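Local coordinates for protein putative transcriptional regulator, LysR family (Vibrio parahaemolyticus, PDB 3OXN) that is probably a DNA-binding transcriptional regulator of the LysR family, seen here as its substrate-binding domain without the DNA-binding part, at residues A[14-23]-A[205-213]. Sequence-based numbering, arbitrary orientation.
Sequences PQQCDQTFTI and SPAQEWLRS
F21 points its ring from strand 20-25 onto the first turns of helix 206-227, and the helix receives it with A207, Q208, W210 and L211. The tight side is the deeper one. There L211 lies alongside the ring, running the opposite way, with its CD1 3.4 Å from CD2 of F21. With CG of L211 anti to the backbone N (chi1 -157°), the same CD1 meets CD1 of I23 tip to tip at 3.6 Å. Q208 bends at chi2 so that its amide comes up to the ring: OE1 lies in the ring plane at its edge, 3.9 Å from CD2 of F21, the two planes 72° apart. At the far end, CE2 of F21 is 4.0 Å from CB of A207, and the W210 side chain runs across that of F21 at about a right angle, CZ3 of W210 4.1 Å from CZ of F21.

Toward solvent the contact thins out: the extended Q19 touches CB of A207 with OE1 at 3.8 Å, and exposed P14 sets its N over one indole face, 4.1 Å from NE1 of W210; the same NE1 hydrogen-bonds to OE1 of E44. In this periplasmic-binding-protein-like fold, the start of the C-terminal helix packs against F21 and I23 of strand 20-25, the short axes 56° apart; that strand runs between strands 49-54 and 71-74, and F50, F52 and L71 pack around I23.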
ATOM      1  N   PRO A  14     -16.454  -8.140  23.017  1.00 56.30           N
ATOM      2  CA  PRO A  14     -16.519  -9.495  23.569  1.00 57.80           C
ATOM      3  C   PRO A  14     -15.815 -10.427  22.612  1.00 54.35           C
ATOM      4  O   PRO A  14     -15.146  -9.940  21.715  1.00 51.30           O
ATOM      5  CB  PRO A  14     -18.030  -9.809  23.583  1.00 62.29           C
ATOM      6  CG  PRO A  14     -18.736  -8.512  23.302  1.00 61.69           C
ATOM      7  CD  PRO A  14     -17.749  -7.723  22.454  1.00 61.24           C
ATOM      8  N   GLN A  15     -15.974 -11.734  22.786  1.00 60.14           N
ATOM      9  CA  GLN A  15     -15.268 -12.699  21.943  1.00 62.27           C
ATOM     10  C   GLN A  15     -16.165 -13.780  21.318  1.00 61.55           C
ATOM     11  O   GLN A  15     -15.663 -14.741  20.731  1.00 59.87           O
ATOM     12  CB  GLN A  15     -14.132 -13.362  22.722  1.00 63.07           C
ATOM     13  CG  GLN A  15     -14.393 -14.815  23.053  1.00 64.07           C
ATOM     14  CD  GLN A  15     -13.727 -15.239  24.334  1.00 70.70           C
ATOM     15  OE1 GLN A  15     -12.723 -14.656  24.747  1.00 72.52           O
ATOM     16  NE2 GLN A  15     -14.288 -16.260  24.986  1.00 74.36           N
ATOM     17  N   GLN A  16     -17.483 -13.634  21.442  1.00 63.44           N
ATOM     18  CA  GLN A  16     -18.389 -14.442  20.628  1.00 64.93           C
ATOM     19  C   GLN A  16     -18.147 -13.974  19.208  1.00 60.86           C
ATOM     20  O   GLN A  16     -18.212 -14.750  18.247  1.00 63.83           O
ATOM     21  CB  GLN A  16     -19.870 -14.215  20.997  1.00 65.77           C
ATOM     22  CG  GLN A  16     -20.619 -13.141  20.138  1.00 68.20           C
ATOM     23  CD  GLN A  16     -21.111 -13.649  18.760  1.00 68.17           C
ATOM     24  OE1 GLN A  16     -20.491 -13.383  17.729  1.00 68.25           O
ATOM     25  NE2 GLN A  16     -22.231 -14.369  18.750  1.00 64.30           N
ATOM     26  N   CYS A  17     -17.852 -12.684  19.101  1.00 56.45           N
ATOM     27  CA  CYS A  17     -17.772 -11.996  17.827  1.00 58.95           C
ATOM     28  C   CYS A  17     -16.946 -12.750  16.786  1.00 56.19           C
ATOM     29  O   CYS A  17     -15.759 -13.000  16.994  1.00 56.37           O
ATOM     30  CB  CYS A  17     -17.205 -10.596  18.039  1.00 55.02           C
ATOM     31  SG  CYS A  17     -17.578  -9.504  16.687  1.00 64.36           S
ATOM     32  N   ASP A  18     -17.584 -13.116  15.677  1.00 49.83           N
ATOM     33  CA  ASP A  18     -16.890 -13.742  14.557  1.00 51.09           C
ATOM     34  C   ASP A  18     -17.204 -12.945  13.298  1.00 50.23           C
ATOM     35  O   ASP A  18     -16.922 -13.353  12.168  1.00 45.74           O
ATOM     36  CB  ASP A  18     -17.316 -15.202  14.402  1.00 50.47           C
ATOM     37  CG  ASP A  18     -18.749 -15.350  13.921  1.00 53.90           C
ATOM     38  OD1 ASP A  18     -19.305 -14.372  13.370  1.00 57.44           O
ATOM     39  OD2 ASP A  18     -19.319 -16.455  14.085  1.00 51.03           O
ATOM     40  N   GLN A  19     -17.813 -11.793  13.527  1.00 48.39           N
ATOM     41  CA  GLN A  19     -18.207 -10.891  12.473  1.00 42.48           C
ATOM     42  C   GLN A  19     -16.989 -10.276  11.821  1.00 39.24           C
ATOM     43  O   GLN A  19     -15.968 -10.067  12.458  1.00 39.53           O
ATOM     44  CB  GLN A  19     -19.066  -9.798  13.088  1.00 46.44           C
ATOM     45  CG  GLN A  19     -19.194  -8.545  12.259  1.00 43.61           C
ATOM     46  CD  GLN A  19     -20.156  -7.578  12.897  1.00 40.38           C
ATOM     47  OE1 GLN A  19     -20.908  -7.944  13.813  1.00 32.45           O
ATOM     48  NE2 GLN A  19     -20.150  -6.338  12.417  1.00 39.43           N
ATOM     49  N   THR A  20     -17.089  -9.980  10.538  1.00 43.34           N
ATOM     50  CA  THR A  20     -15.975  -9.316   9.867  1.00 44.01           C
ATOM     51  C   THR A  20     -16.154  -7.787   9.747  1.00 39.53           C
ATOM     52  O   THR A  20     -17.256  -7.268   9.575  1.00 39.24           O
ATOM     53  CB  THR A  20     -15.636  -9.963   8.504  1.00 39.01           C
ATOM     54  OG1 THR A  20     -15.296  -8.933   7.576  1.00 38.80           O
ATOM     55  CG2 THR A  20     -16.820 -10.749   7.975  1.00 36.85           C
ATOM     56  N   PHE A  21     -15.052  -7.067   9.867  1.00 35.37           N
ATOM     57  CA  PHE A  21     -15.106  -5.624   9.830  1.00 34.82           C
ATOM     58  C   PHE A  21     -14.378  -5.160   8.593  1.00 36.73           C
ATOM     59  O   PHE A  21     -13.292  -5.649   8.279  1.00 36.35           O
ATOM     60  CB  PHE A  21     -14.472  -5.029  11.093  1.00 40.92           C
ATOM     61  CG  PHE A  21     -15.098  -5.526  12.375  1.00 38.57           C
ATOM     62  CD1 PHE A  21     -14.739  -6.757  12.909  1.00 39.14           C
ATOM     63  CD2 PHE A  21     -16.054  -4.775  13.029  1.00 36.83           C
ATOM     64  CE1 PHE A  21     -15.321  -7.224  14.062  1.00 38.06           C
ATOM     65  CE2 PHE A  21     -16.636  -5.244  14.189  1.00 42.02           C
ATOM     66  CZ  PHE A  21     -16.264  -6.475  14.703  1.00 39.37           C
ATOM     67  N   THR A  22     -15.009  -4.241   7.872  1.00 35.79           N
ATOM     68  CA  THR A  22     -14.383  -3.577   6.754  1.00 32.56           C
ATOM     69  C   THR A  22     -13.830  -2.247   7.242  1.00 31.87           C
ATOM     70  O   THR A  22     -14.569  -1.401   7.737  1.00 31.20           O
ATOM     71  CB  THR A  22     -15.402  -3.302   5.650  1.00 34.47           C
ATOM     72  OG1 THR A  22     -16.044  -4.528   5.301  1.00 39.60           O
ATOM     73  CG2 THR A  22     -14.729  -2.697   4.420  1.00 30.09           C
ATOM     74  N   ILE A  23     -12.528  -2.071   7.095  1.00 31.41           N
ATOM     75  CA  ILE A  23     -11.890  -0.806   7.396  1.00 30.78           C
ATOM     76  C   ILE A  23     -11.300  -0.235   6.133  1.00 26.44           C
ATOM     77  O   ILE A  23     -10.383  -0.821   5.573  1.00 30.19           O
ATOM     78  CB  ILE A  23     -10.727  -1.010   8.365  1.00 32.28           C
ATOM     79  CG1 ILE A  23     -11.204  -1.761   9.608  1.00 32.11           C
ATOM     80  CG2 ILE A  23     -10.107   0.334   8.720  1.00 29.34           C
ATOM     81  CD1 ILE A  23     -12.189  -0.972  10.420  1.00 32.43           C
ATOM     82  N   SER A 205     -23.997   0.371  16.863  1.00 47.17           N
ATOM     83  CA  SER A 205     -23.737  -1.055  16.806  1.00 46.53           C
ATOM     84  C   SER A 205     -22.759  -1.454  17.910  1.00 47.69           C
ATOM     85  O   SER A 205     -21.641  -0.946  17.962  1.00 46.87           O
ATOM     86  CB  SER A 205     -23.180  -1.453  15.447  1.00 45.35           C
ATOM     87  OG  SER A 205     -22.988  -2.854  15.393  1.00 47.85           O
ATOM     88  N   PRO A 206     -23.190  -2.362  18.801  1.00 48.53           N
ATOM     89  CA  PRO A 206     -22.361  -2.931  19.878  1.00 47.03           C
ATOM     90  C   PRO A 206     -20.971  -3.357  19.391  1.00 47.64           C
ATOM     91  O   PRO A 206     -19.989  -3.163  20.118  1.00 48.12           O
ATOM     92  CB  PRO A 206     -23.148  -4.169  20.304  1.00 46.38           C
ATOM     93  CG  PRO A 206     -24.571  -3.863  19.940  1.00 47.23           C
ATOM     94  CD  PRO A 206     -24.552  -2.927  18.776  1.00 46.03           C
ATOM     95  N   ALA A 207     -20.899  -3.930  18.187  1.00 44.39           N
ATOM     96  CA  ALA A 207     -19.633  -4.398  17.616  1.00 44.42           C
ATOM     97  C   ALA A 207     -18.776  -3.253  17.066  1.00 43.17           C
ATOM     98  O   ALA A 207     -17.556  -3.241  17.235  1.00 39.59           O
ATOM     99  CB  ALA A 207     -19.896  -5.431  16.523  1.00 44.71           C
ATOM    100  N   GLN A 208     -19.423  -2.296  16.407  1.00 42.96           N
ATOM    101  CA  GLN A 208     -18.725  -1.131  15.882  1.00 40.40           C
ATOM    102  C   GLN A 208     -18.288  -0.195  17.013  1.00 39.80           C
ATOM    103  O   GLN A 208     -17.187   0.354  16.974  1.00 40.47           O
ATOM    104  CB  GLN A 208     -19.582  -0.383  14.849  1.00 40.41           C
ATOM    105  CG  GLN A 208     -20.029  -1.215  13.636  1.00 41.10           C
ATOM    106  CD  GLN A 208     -18.870  -1.786  12.803  1.00 41.22           C
ATOM    107  OE1 GLN A 208     -17.748  -1.275  12.846  1.00 43.71           O
ATOM    108  NE2 GLN A 208     -19.148  -2.847  12.039  1.00 33.86           N
ATOM    109  N   GLU A 209     -19.133  -0.006  18.024  1.00 40.39           N
ATOM    110  CA  GLU A 209     -18.737   0.819  19.159  1.00 36.95           C
ATOM    111  C   GLU A 209     -17.544   0.153  19.809  1.00 37.80           C
ATOM    112  O   GLU A 209     -16.708   0.813  20.413  1.00 41.22           O
ATOM    113  CB  GLU A 209     -19.862   0.974  20.179  1.00 39.78           C
ATOM    114  CG  GLU A 209     -21.012   1.880  19.772  1.00 44.70           C
ATOM    115  CD  GLU A 209     -22.227   1.722  20.696  1.00 53.51           C
ATOM    116  OE1 GLU A 209     -22.207   0.813  21.559  1.00 48.86           O
ATOM    117  OE2 GLU A 209     -23.202   2.504  20.560  1.00 56.43           O
ATOM    118  N   TRP A 210     -17.457  -1.164  19.683  1.00 38.45           N
ATOM    119  CA  TRP A 210     -16.347  -1.891  20.283  1.00 38.67           C
ATOM    120  C   TRP A 210     -15.079  -1.739  19.451  1.00 38.29           C
ATOM    121  O   TRP A 210     -14.021  -1.407  19.979  1.00 37.86           O
ATOM    122  CB  TRP A 210     -16.691  -3.377  20.484  1.00 41.95           C
ATOM    123  CG  TRP A 210     -15.481  -4.203  20.804  1.00 41.28           C
ATOM    124  CD1 TRP A 210     -14.929  -4.390  22.024  1.00 40.56           C
ATOM    125  CD2 TRP A 210     -14.652  -4.915  19.877  1.00 44.34           C
ATOM    126  NE1 TRP A 210     -13.811  -5.181  21.929  1.00 40.48           N
ATOM    127  CE2 TRP A 210     -13.618  -5.523  20.616  1.00 40.46           C
ATOM    128  CE3 TRP A 210     -14.684  -5.107  18.486  1.00 41.70           C
ATOM    129  CZ2 TRP A 210     -12.628  -6.306  20.029  1.00 45.24           C
ATOM    130  CZ3 TRP A 210     -13.699  -5.891  17.897  1.00 41.86           C
ATOM    131  CH2 TRP A 210     -12.686  -6.481  18.668  1.00 43.02           C
ATOM    132  N   LEU A 211     -15.191  -1.989  18.149  1.00 39.67           N
ATOM    133  CA  LEU A 211     -14.059  -1.845  17.230  1.00 40.79           C
ATOM    134  C   LEU A 211     -13.405  -0.482  17.389  1.00 35.12           C
ATOM    135  O   LEU A 211     -12.190  -0.384  17.553  1.00 33.93           O
ATOM    136  CB  LEU A 211     -14.501  -2.022  15.764  1.00 40.69           C
ATOM    137  CG  LEU A 211     -13.477  -2.446  14.694  1.00 38.08           C
ATOM    138  CD1 LEU A 211     -13.959  -2.069  13.309  1.00 37.58           C
ATOM    139  CD2 LEU A 211     -12.112  -1.847  14.928  1.00 38.25           C
ATOM    140  N   ARG A 212     -14.219   0.563  17.332  1.00 32.86           N
ATOM    141  CA  ARG A 212     -13.702   1.914  17.405  1.00 34.33           C
ATOM    142  C   ARG A 212     -12.848   2.139  18.655  1.00 36.25           C
ATOM    143  O   ARG A 212     -11.743   2.698  18.580  1.00 30.45           O
ATOM    144  CB  ARG A 212     -14.842   2.914  17.321  1.00 32.39           C
ATOM    145  CG  ARG A 212     -15.568   2.820  16.025  1.00 31.91           C
ATOM    146  CD  ARG A 212     -16.242   4.120  15.684  1.00 34.72           C
ATOM    147  NE  ARG A 212     -17.470   4.301  16.435  1.00 36.85           N
ATOM    148  CZ  ARG A 212     -18.582   3.615  16.204  1.00 36.93           C
ATOM    149  NH1 ARG A 212     -18.605   2.701  15.246  1.00 37.65           N
ATOM    150  NH2 ARG A 212     -19.664   3.837  16.930  1.00 38.63           N
ATOM    151  N   SER A 213     -13.354   1.664  19.791  1.00 36.72           N
ATOM    152  CA  SER A 213     -12.669   1.825  21.071  1.00 38.87           C
ATOM    153  C   SER A 213     -11.328   1.086  21.161  1.00 38.51           C
ATOM    154  O   SER A 213     -10.366   1.601  21.753  1.00 37.38           O
ATOM    155  CB  SER A 213     -13.582   1.409  22.228  1.00 43.77           C
ATOM    156  OG  SER A 213     -14.343   0.276  21.863  1.00 43.29           O
TER